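Local coordinates for enoyl-CoA hydratase/isomerase family protein (Mycobacterium tuberculosis, PDB 4FN7) that probably hydrates enoyl-CoA thioesters in lipid metabolism, as a trimeric member of the crotonase superfamily, at residues D45-I51 with K94-A99; L90-P95 with H203-L208. All blocks are in the same frame, centred on the assembly; numbering follows the deposited sequence. Where two conformers were deposited one is given.

Contact 1: D45-I51 with K94-A99; sequences DVGALVI and KPVVMA
Leu-49 to Ile-51 pair with Val-96 to Met-98 as neighbouring parallel strands, their axes 4.7 Å apart at closest approach and 18° from exactly parallel. Four nearly straight backbone hydrogen bonds alternate between the strands: Leu-49 N to Pro-95 O (2.9 Å), Val-97 N to Leu-49 O (2.8 Å), Ile-51 N to Val-97 O and Ala-99 N to Ile-51 O. On one face, the side chains of Ile-51 and Met-98 run alongside each other in the same direction; the bend at chi2 (-68°) of Met-98 turns SD to 3.7 Å from Ile-51 CB, and the extended chi3 carries CE on to Ile-51 CD1. Leu-49 CD1 meets Val-96 CG2 on that face, whereas Val-50 and Val-97 occupy the other. Ahead of the strands, Lys-94 bends at chi2 and chi4, passes over Val-46 O and crosses Asp-45 at about a right angle. Its NZ donates to Val-46 O (2.8 Å) and makes a salt bridge to Asp-45 OD1 (2.8 Å), met on the anti side, 23° out of the carboxylate plane. Asp-45 itself closes helix 28-44 in a Schellman motif, so the lysine ties this helix end to the entry of strand 96-100. Both strands belong to the parallel part of the main sheet of the crotonase fold, flanked by strands 13-18 and 117-120; helix 184-195 packs on Val-50 and Val-97, and helix 28-44 on Leu-49.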
ATOM      1  N   ASP A  45       2.610 -19.212 -28.400  1.00 13.05           N
ATOM      2  CA  ASP A  45       3.805 -18.767 -27.677  1.00 13.09           C
ATOM      3  C   ASP A  45       4.080 -17.275 -27.888  1.00 14.16           C
ATOM      4  O   ASP A  45       5.190 -16.865 -28.221  1.00 15.07           O
ATOM      5  CB  ASP A  45       5.017 -19.619 -28.074  1.00 15.81           C
ATOM      6  CG  ASP A  45       6.197 -19.440 -27.134  1.00 17.84           C
ATOM      7  OD1 ASP A  45       5.994 -19.002 -25.984  1.00 18.79           O
ATOM      8  OD2 ASP A  45       7.339 -19.754 -27.544  1.00 21.78           O
ATOM      9  N   VAL A  46       3.057 -16.459 -27.671  1.00 13.04           N
ATOM     10  CA  VAL A  46       3.155 -15.035 -27.966  1.00 12.95           C
ATOM     11  C   VAL A  46       4.023 -14.283 -26.958  1.00 12.65           C
ATOM     12  O   VAL A  46       4.292 -14.777 -25.866  1.00 13.46           O
ATOM     13  CB  VAL A  46       1.759 -14.388 -28.044  1.00 13.82           C
ATOM     14  CG1 VAL A  46       0.919 -15.080 -29.116  1.00 16.18           C
ATOM     15  CG2 VAL A  46       1.067 -14.432 -26.688  1.00 15.46           C
ATOM     16  N   GLY A  47       4.468 -13.091 -27.334  1.00 12.18           N
ATOM     17  CA  GLY A  47       5.300 -12.280 -26.461  1.00 12.37           C
ATOM     18  C   GLY A  47       4.540 -11.608 -25.324  1.00 10.58           C
ATOM     19  O   GLY A  47       5.106 -11.349 -24.266  1.00 11.92           O
ATOM     20  N   ALA A  48       3.266 -11.305 -25.555  1.00 11.55           N
ATOM     21  CA  ALA A  48       2.427 -10.662 -24.549  1.00 10.17           C
ATOM     22  C   ALA A  48       0.960 -10.801 -24.931  1.00 10.84           C
ATOM     23  O   ALA A  48       0.636 -11.070 -26.090  1.00 12.44           O
ATOM     24  CB  ALA A  48       2.804  -9.196 -24.387  1.00 11.10           C
ATOM     25  N   LEU A  49       0.081 -10.646 -23.941  1.00 11.18           N
ATOM     26  CA  LEU A  49      -1.362 -10.691 -24.162  1.00 10.70           C
ATOM     27  C   LEU A  49      -1.946  -9.314 -23.957  1.00  9.59           C
ATOM     28  O   LEU A  49      -1.526  -8.589 -23.052  1.00 12.69           O
ATOM     29  CB  LEU A  49      -2.069 -11.585 -23.140  1.00 14.94           C
ATOM     30  CG  LEU A  49      -1.727 -13.034 -22.854  1.00 16.28           C
ATOM     31  CD1 LEU A  49      -2.820 -13.620 -21.977  1.00 15.95           C
ATOM     32  CD2 LEU A  49      -1.619 -13.795 -24.147  1.00 16.42           C
ATOM     33  N   VAL A  50      -2.933  -8.985 -24.774  1.00  9.85           N
ATOM     34  CA  VAL A  50      -3.820  -7.866 -24.524  1.00  9.52           C
ATOM     35  C   VAL A  50      -5.223  -8.429 -24.399  1.00 10.61           C
ATOM     36  O   VAL A  50      -5.673  -9.188 -25.253  1.00 12.13           O
ATOM     37  CB  VAL A  50      -3.790  -6.859 -25.676  1.00 11.09           C
ATOM     38  CG1 VAL A  50      -4.857  -5.785 -25.470  1.00 12.39           C
ATOM     39  CG2 VAL A  50      -2.414  -6.245 -25.805  1.00 12.00           C
ATOM     40  N   ILE A  51      -5.906  -8.070 -23.319  1.00  9.50           N
ATOM     41  CA  ILE A  51      -7.298  -8.456 -23.125  1.00  9.89           C
ATOM     42  C   ILE A  51      -8.156  -7.199 -23.096  1.00  9.49           C
ATOM     43  O   ILE A  51      -7.879  -6.270 -22.330  1.00  9.59           O
ATOM     44  CB  ILE A  51      -7.488  -9.280 -21.830  1.00  9.48           C
ATOM     45  CG1 ILE A  51      -6.747 -10.617 -21.958  1.00 11.57           C
ATOM     46  CG2 ILE A  51      -8.969  -9.514 -21.558  1.00 11.46           C
ATOM     47  CD1 ILE A  51      -6.614 -11.373 -20.652  1.00 13.43           C
ATOM     48  N   LYS A  94       3.858 -14.537 -19.594  1.00 10.10           N
ATOM     49  CA  LYS A  94       4.097 -13.414 -20.489  1.00 10.11           C
ATOM     50  C   LYS A  94       3.409 -12.183 -19.924  1.00  9.63           C
ATOM     51  O   LYS A  94       2.427 -12.308 -19.182  1.00 10.36           O
ATOM     52  CB  LYS A  94       3.513 -13.698 -21.874  1.00 11.11           C
ATOM     53  CG  LYS A  94       3.796 -15.088 -22.404  1.00 11.48           C
ATOM     54  CD  LYS A  94       5.277 -15.317 -22.697  1.00 11.46           C
ATOM     55  CE  LYS A  94       5.538 -16.746 -23.160  1.00 13.22           C
ATOM     56  NZ  LYS A  94       4.759 -17.084 -24.380  1.00 14.40           N
ATOM     57  N   PRO A  95       3.897 -10.986 -20.283  1.00  9.50           N
ATOM     58  CA  PRO A  95       3.183  -9.795 -19.816  1.00  9.53           C
ATOM     59  C   PRO A  95       1.734  -9.783 -20.303  1.00  9.74           C
ATOM     60  O   PRO A  95       1.446 -10.177 -21.442  1.00 10.20           O
ATOM     61  CB  PRO A  95       3.970  -8.648 -20.448  1.00 10.41           C
ATOM     62  CG  PRO A  95       5.360  -9.195 -20.608  1.00 10.82           C
ATOM     63  CD  PRO A  95       5.151 -10.645 -20.978  1.00 10.79           C
ATOM     64  N   VAL A  96       0.833  -9.328 -19.433  1.00  8.66           N
ATOM     65  CA  VAL A  96      -0.589  -9.260 -19.723  1.00  9.17           C
ATOM     66  C   VAL A  96      -1.024  -7.811 -19.565  1.00  8.78           C
ATOM     67  O   VAL A  96      -0.858  -7.210 -18.492  1.00  9.37           O
ATOM     68  CB  VAL A  96      -1.399 -10.131 -18.737  1.00  8.79           C
ATOM     69  CG1 VAL A  96      -2.901  -9.980 -18.992  1.00 10.75           C
ATOM     70  CG2 VAL A  96      -0.964 -11.593 -18.828  1.00 10.96           C
ATOM     71  N   VAL A  97      -1.572  -7.246 -20.632  1.00  8.79           N
ATOM     72  CA  VAL A  97      -2.028  -5.862 -20.602  1.00  8.32           C
ATOM     73  C   VAL A  97      -3.528  -5.811 -20.792  1.00  7.72           C
ATOM     74  O   VAL A  97      -4.057  -6.375 -21.742  1.00  9.91           O
ATOM     75  CB  VAL A  97      -1.341  -5.006 -21.690  1.00  9.88           C
ATOM     76  CG1 VAL A  97      -1.775  -3.549 -21.577  1.00 10.70           C
ATOM     77  CG2 VAL A  97       0.168  -5.117 -21.569  1.00 11.68           C
ATOM     78  N   MET A  98      -4.211  -5.134 -19.870  1.00  8.41           N
ATOM     79  CA  MET A  98      -5.656  -5.005 -19.942  1.00  9.43           C
ATOM     80  C   MET A  98      -6.038  -3.699 -20.609  1.00  9.77           C
ATOM     81  O   MET A  98      -5.580  -2.634 -20.200  1.00 11.07           O
ATOM     82  CB  MET A  98      -6.268  -5.048 -18.540  1.00  9.82           C
ATOM     83  CG  MET A  98      -5.973  -6.309 -17.774  1.00 10.50           C
ATOM     84  SD  MET A  98      -6.803  -7.722 -18.505  1.00 13.40           S
ATOM     85  CE  MET A  98      -6.264  -9.030 -17.395  1.00 13.33           C
ATOM     86  N   ALA A  99      -6.884  -3.796 -21.630  1.00  9.90           N
ATOM     87  CA  ALA A  99      -7.509  -2.637 -22.253  1.00 11.07           C
ATOM     88  C   ALA A  99      -8.912  -2.495 -21.684  1.00 10.25           C
ATOM     89  O   ALA A  99      -9.851  -3.149 -22.139  1.00 11.21           O
ATOM     90  CB  ALA A  99      -7.567  -2.813 -23.759  1.00 11.01           C
TER

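Contact 2: L90-P95 with H203-L208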
ATOM      1  N   LEU A  90      -2.713 -13.983 -13.377  1.00  8.39           N
ATOM      2  CA  LEU A  90      -1.728 -13.420 -12.456  1.00  8.71           C
ATOM      3  C   LEU A  90      -0.415 -14.193 -12.497  1.00  9.21           C
ATOM      4  O   LEU A  90       0.639 -13.642 -12.194  1.00  9.99           O
ATOM      5  CB  LEU A  90      -2.270 -13.410 -11.027  1.00  9.18           C
ATOM      6  CG  LEU A  90      -3.195 -12.239 -10.668  1.00 10.21           C
ATOM      7  CD1 LEU A  90      -3.897 -12.490  -9.337  1.00 13.07           C
ATOM      8  CD2 LEU A  90      -2.452 -10.911 -10.641  1.00 10.90           C
ATOM      9  N   SER A  91      -0.486 -15.469 -12.871  1.00  8.64           N
ATOM     10  CA  SER A  91       0.720 -16.284 -12.929  0.72  9.36           C
ATOM     11  C   SER A  91       1.229 -16.457 -14.359  1.00  9.70           C
ATOM     12  O   SER A  91       2.204 -17.172 -14.598  1.00 10.19           O
ATOM     13  CB  SER A  91       0.476 -17.645 -12.276  0.72 12.19           C
ATOM     14  OG  SER A  91      -0.522 -18.364 -12.969  0.72 11.21           O
ATOM     15  N   TYR A  92       0.585 -15.782 -15.303  1.00  8.92           N
ATOM     16  CA  TYR A  92       0.891 -15.973 -16.718  1.00  9.51           C
ATOM     17  C   TYR A  92       2.348 -15.628 -17.025  1.00  9.64           C
ATOM     18  O   TYR A  92       2.840 -14.598 -16.587  1.00  9.80           O
ATOM     19  CB  TYR A  92      -0.071 -15.150 -17.585  1.00  9.93           C
ATOM     20  CG  TYR A  92      -0.171 -15.691 -18.986  1.00 10.16           C
ATOM     21  CD1 TYR A  92      -0.819 -16.895 -19.232  1.00 10.40           C
ATOM     22  CD2 TYR A  92       0.410 -15.027 -20.056  1.00 10.15           C
ATOM     23  CE1 TYR A  92      -0.891 -17.419 -20.509  1.00 10.11           C
ATOM     24  CE2 TYR A  92       0.337 -15.544 -21.337  1.00 10.43           C
ATOM     25  CZ  TYR A  92      -0.313 -16.738 -21.553  1.00 10.45           C
ATOM     26  OH  TYR A  92      -0.371 -17.253 -22.829  1.00 12.25           O
ATOM     27  N   PRO A  93       3.043 -16.494 -17.787  1.00  9.91           N
ATOM     28  CA  PRO A  93       4.485 -16.271 -17.972  1.00 10.20           C
ATOM     29  C   PRO A  93       4.848 -15.152 -18.954  1.00  9.82           C
ATOM     30  O   PRO A  93       6.035 -14.870 -19.121  1.00 11.48           O
ATOM     31  CB  PRO A  93       4.989 -17.628 -18.483  1.00 11.61           C
ATOM     32  CG  PRO A  93       3.814 -18.250 -19.102  1.00 13.80           C
ATOM     33  CD  PRO A  93       2.607 -17.789 -18.332  1.00 11.84           C
ATOM     34  N   LYS A  94       3.858 -14.537 -19.594  1.00 10.10           N
ATOM     35  CA  LYS A  94       4.097 -13.414 -20.489  1.00 10.11           C
ATOM     36  C   LYS A  94       3.409 -12.183 -19.924  1.00  9.63           C
ATOM     37  O   LYS A  94       2.427 -12.308 -19.182  1.00 10.36           O
ATOM     38  CB  LYS A  94       3.513 -13.698 -21.874  1.00 11.11           C
ATOM     39  CG  LYS A  94       3.796 -15.088 -22.404  1.00 11.48           C
ATOM     40  CD  LYS A  94       5.277 -15.317 -22.697  1.00 11.46           C
ATOM     41  CE  LYS A  94       5.538 -16.746 -23.160  1.00 13.22           C
ATOM     42  NZ  LYS A  94       4.759 -17.084 -24.380  1.00 14.40           N
ATOM     43  N   PRO A  95       3.897 -10.986 -20.283  1.00  9.50           N
ATOM     44  CA  PRO A  95       3.183  -9.795 -19.816  1.00  9.53           C
ATOM     45  C   PRO A  95       1.734  -9.783 -20.303  1.00  9.74           C
ATOM     46  O   PRO A  95       1.446 -10.177 -21.442  1.00 10.20           O
ATOM     47  CB  PRO A  95       3.970  -8.648 -20.448  1.00 10.41           C
ATOM     48  CG  PRO A  95       5.360  -9.195 -20.608  1.00 10.82           C
ATOM     49  CD  PRO A  95       5.151 -10.645 -20.978  1.00 10.79           C
ATOM     50  N   HIS A 203      11.006 -11.948 -16.399  1.00 10.46           N
ATOM     51  CA  HIS A 203       9.668 -11.426 -16.148  1.00  8.94           C
ATOM     52  C   HIS A 203       8.797 -12.470 -15.456  1.00 10.45           C
ATOM     53  O   HIS A 203       8.159 -12.190 -14.434  1.00 10.67           O
ATOM     54  CB  HIS A 203       9.005 -10.994 -17.459  1.00 11.06           C
ATOM     55  CG  HIS A 203       7.545 -10.699 -17.314  1.00  9.93           C
ATOM     56  ND1 HIS A 203       7.070  -9.590 -16.643  1.00  9.69           N
ATOM     57  CD2 HIS A 203       6.453 -11.391 -17.718  1.00 10.00           C
ATOM     58  CE1 HIS A 203       5.748  -9.607 -16.656  1.00 10.04           C
ATOM     59  NE2 HIS A 203       5.348 -10.683 -17.309  1.00  9.84           N
ATOM     60  N   ALA A 204       8.765 -13.673 -16.018  1.00 10.62           N
ATOM     61  CA  ALA A 204       7.929 -14.744 -15.492  1.00 10.90           C
ATOM     62  C   ALA A 204       8.322 -15.108 -14.069  1.00 10.61           C
ATOM     63  O   ALA A 204       7.463 -15.286 -13.206  1.00 12.47           O
ATOM     64  CB  ALA A 204       8.012 -15.964 -16.396  1.00 10.95           C
ATOM     65  N   ALA A 205       9.620 -15.222 -13.815  1.00 11.04           N
ATOM     66  CA  ALA A 205      10.084 -15.615 -12.491  1.00 10.95           C
ATOM     67  C   ALA A 205       9.833 -14.513 -11.471  1.00 10.74           C
ATOM     68  O   ALA A 205       9.398 -14.778 -10.348  1.00 12.08           O
ATOM     69  CB  ALA A 205      11.555 -15.963 -12.531  1.00 12.47           C
ATOM     70  N   THR A 206      10.115 -13.276 -11.864  1.00  9.99           N
ATOM     71  CA  THR A 206       9.964 -12.135 -10.966  1.00  9.27           C
ATOM     72  C   THR A 206       8.496 -11.890 -10.608  1.00  9.54           C
ATOM     73  O   THR A 206       8.170 -11.656  -9.438  1.00 10.46           O
ATOM     74  CB  THR A 206      10.629 -10.870 -11.565  1.00  9.58           C
ATOM     75  OG1 THR A 206      12.028 -11.120 -11.754  1.00 11.49           O
ATOM     76  CG2 THR A 206      10.469  -9.668 -10.644  1.00 11.41           C
ATOM     77  N   LYS A 207       7.604 -11.971 -11.587  1.00  9.89           N
ATOM     78  CA  LYS A 207       6.199 -11.711 -11.284  1.00 10.51           C
ATOM     79  C   LYS A 207       5.656 -12.738 -10.297  1.00 11.13           C
ATOM     80  O   LYS A 207       4.881 -12.389  -9.406  1.00 11.47           O
ATOM     81  CB  LYS A 207       5.338 -11.618 -12.549  1.00 10.71           C
ATOM     82  CG  LYS A 207       5.034 -12.940 -13.226  1.00 10.34           C
ATOM     83  CD  LYS A 207       4.617 -12.736 -14.676  1.00 11.66           C
ATOM     84  CE  LYS A 207       3.283 -12.008 -14.782  1.00 10.24           C
ATOM     85  NZ  LYS A 207       2.869 -11.822 -16.212  1.00 10.24           N
ATOM     86  N   LEU A 208       6.068 -13.998 -10.431  1.00 11.36           N
ATOM     87  CA  LEU A 208       5.646 -15.021  -9.472  1.00 11.13           C
ATOM     88  C   LEU A 208       6.166 -14.707  -8.067  1.00 10.73           C
ATOM     89  O   LEU A 208       5.432 -14.840  -7.086  1.00 13.92           O
ATOM     90  CB  LEU A 208       6.078 -16.420  -9.921  1.00 12.79           C
ATOM     91  CG  LEU A 208       5.400 -16.929 -11.192  1.00 13.79           C
ATOM     92  CD1 LEU A 208       5.961 -18.280 -11.584  1.00 15.57           C
ATOM     93  CD2 LEU A 208       3.885 -17.008 -11.014  1.00 14.89           C
TER
HETATM   94  O   HOH W   1       5.116 -16.749 -14.703  0.88 14.18           O
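A partly buried packing of loop on helix sets the segment between helix 73-90 and strand 96-100 against helix 200-223, where Lys-207 and His-203, one turn apart, meet Tyr-92 and Pro-95. Lys-207 NZ donates to Tyr-92 O (2.8 Å) and to NE2 of His-203 (2.9 Å), the latter bond tilted 31° out of the imidazole plane. With its CG lodged between the backbone N and carbonyl carbon (chi1 75°), the lysine sends its CD and CE past Tyr-92 O. A salt bridge to Asp-116 adds a third partner for NZ and probably offsets its charge in this buried setting. Pro-95 CG lies over one face of the His-203 ring, 3.8 Å from its centroid in a CH-pi contact, while Pro-93 O sits at the ring edge. In the crotonase fold, the C-terminal helices take part in trimer contacts; here His-203 ND1 hydrogen-bonds Gly-159 O of the second subunit, so the ring bridges loop and neighbour. Next to His-203, Ala-204 CB packs on Pro-93 CB (4.0 Å). A water donates to both Ser-91 O and Ala-204 O, joining the two backbones.

In the fold
The two contacts have centres 11 Å apart and share Lys-94 and Pro-95, where the loop of contact 2 runs into the strand of contact 1. At this junction the chain has three sets of partners: the Lys-94 side chain turns to the end of helix 28-44, while Pro-95 faces helix 200-223 with its ring and gives its backbone O to the sheet. Tyr-92 makes a second connection, its CE2 lying 3.6 Å from Leu-49 CG and its hydroxyl hydrogen-bonded to Asp-42. Asp-116 also joins the contacts: its OD2 takes a hydrogen bond from Val-96 N and forms a salt bridge with Lys-207 NZ. Together they link the central sheet to a helix that touches the second subunit.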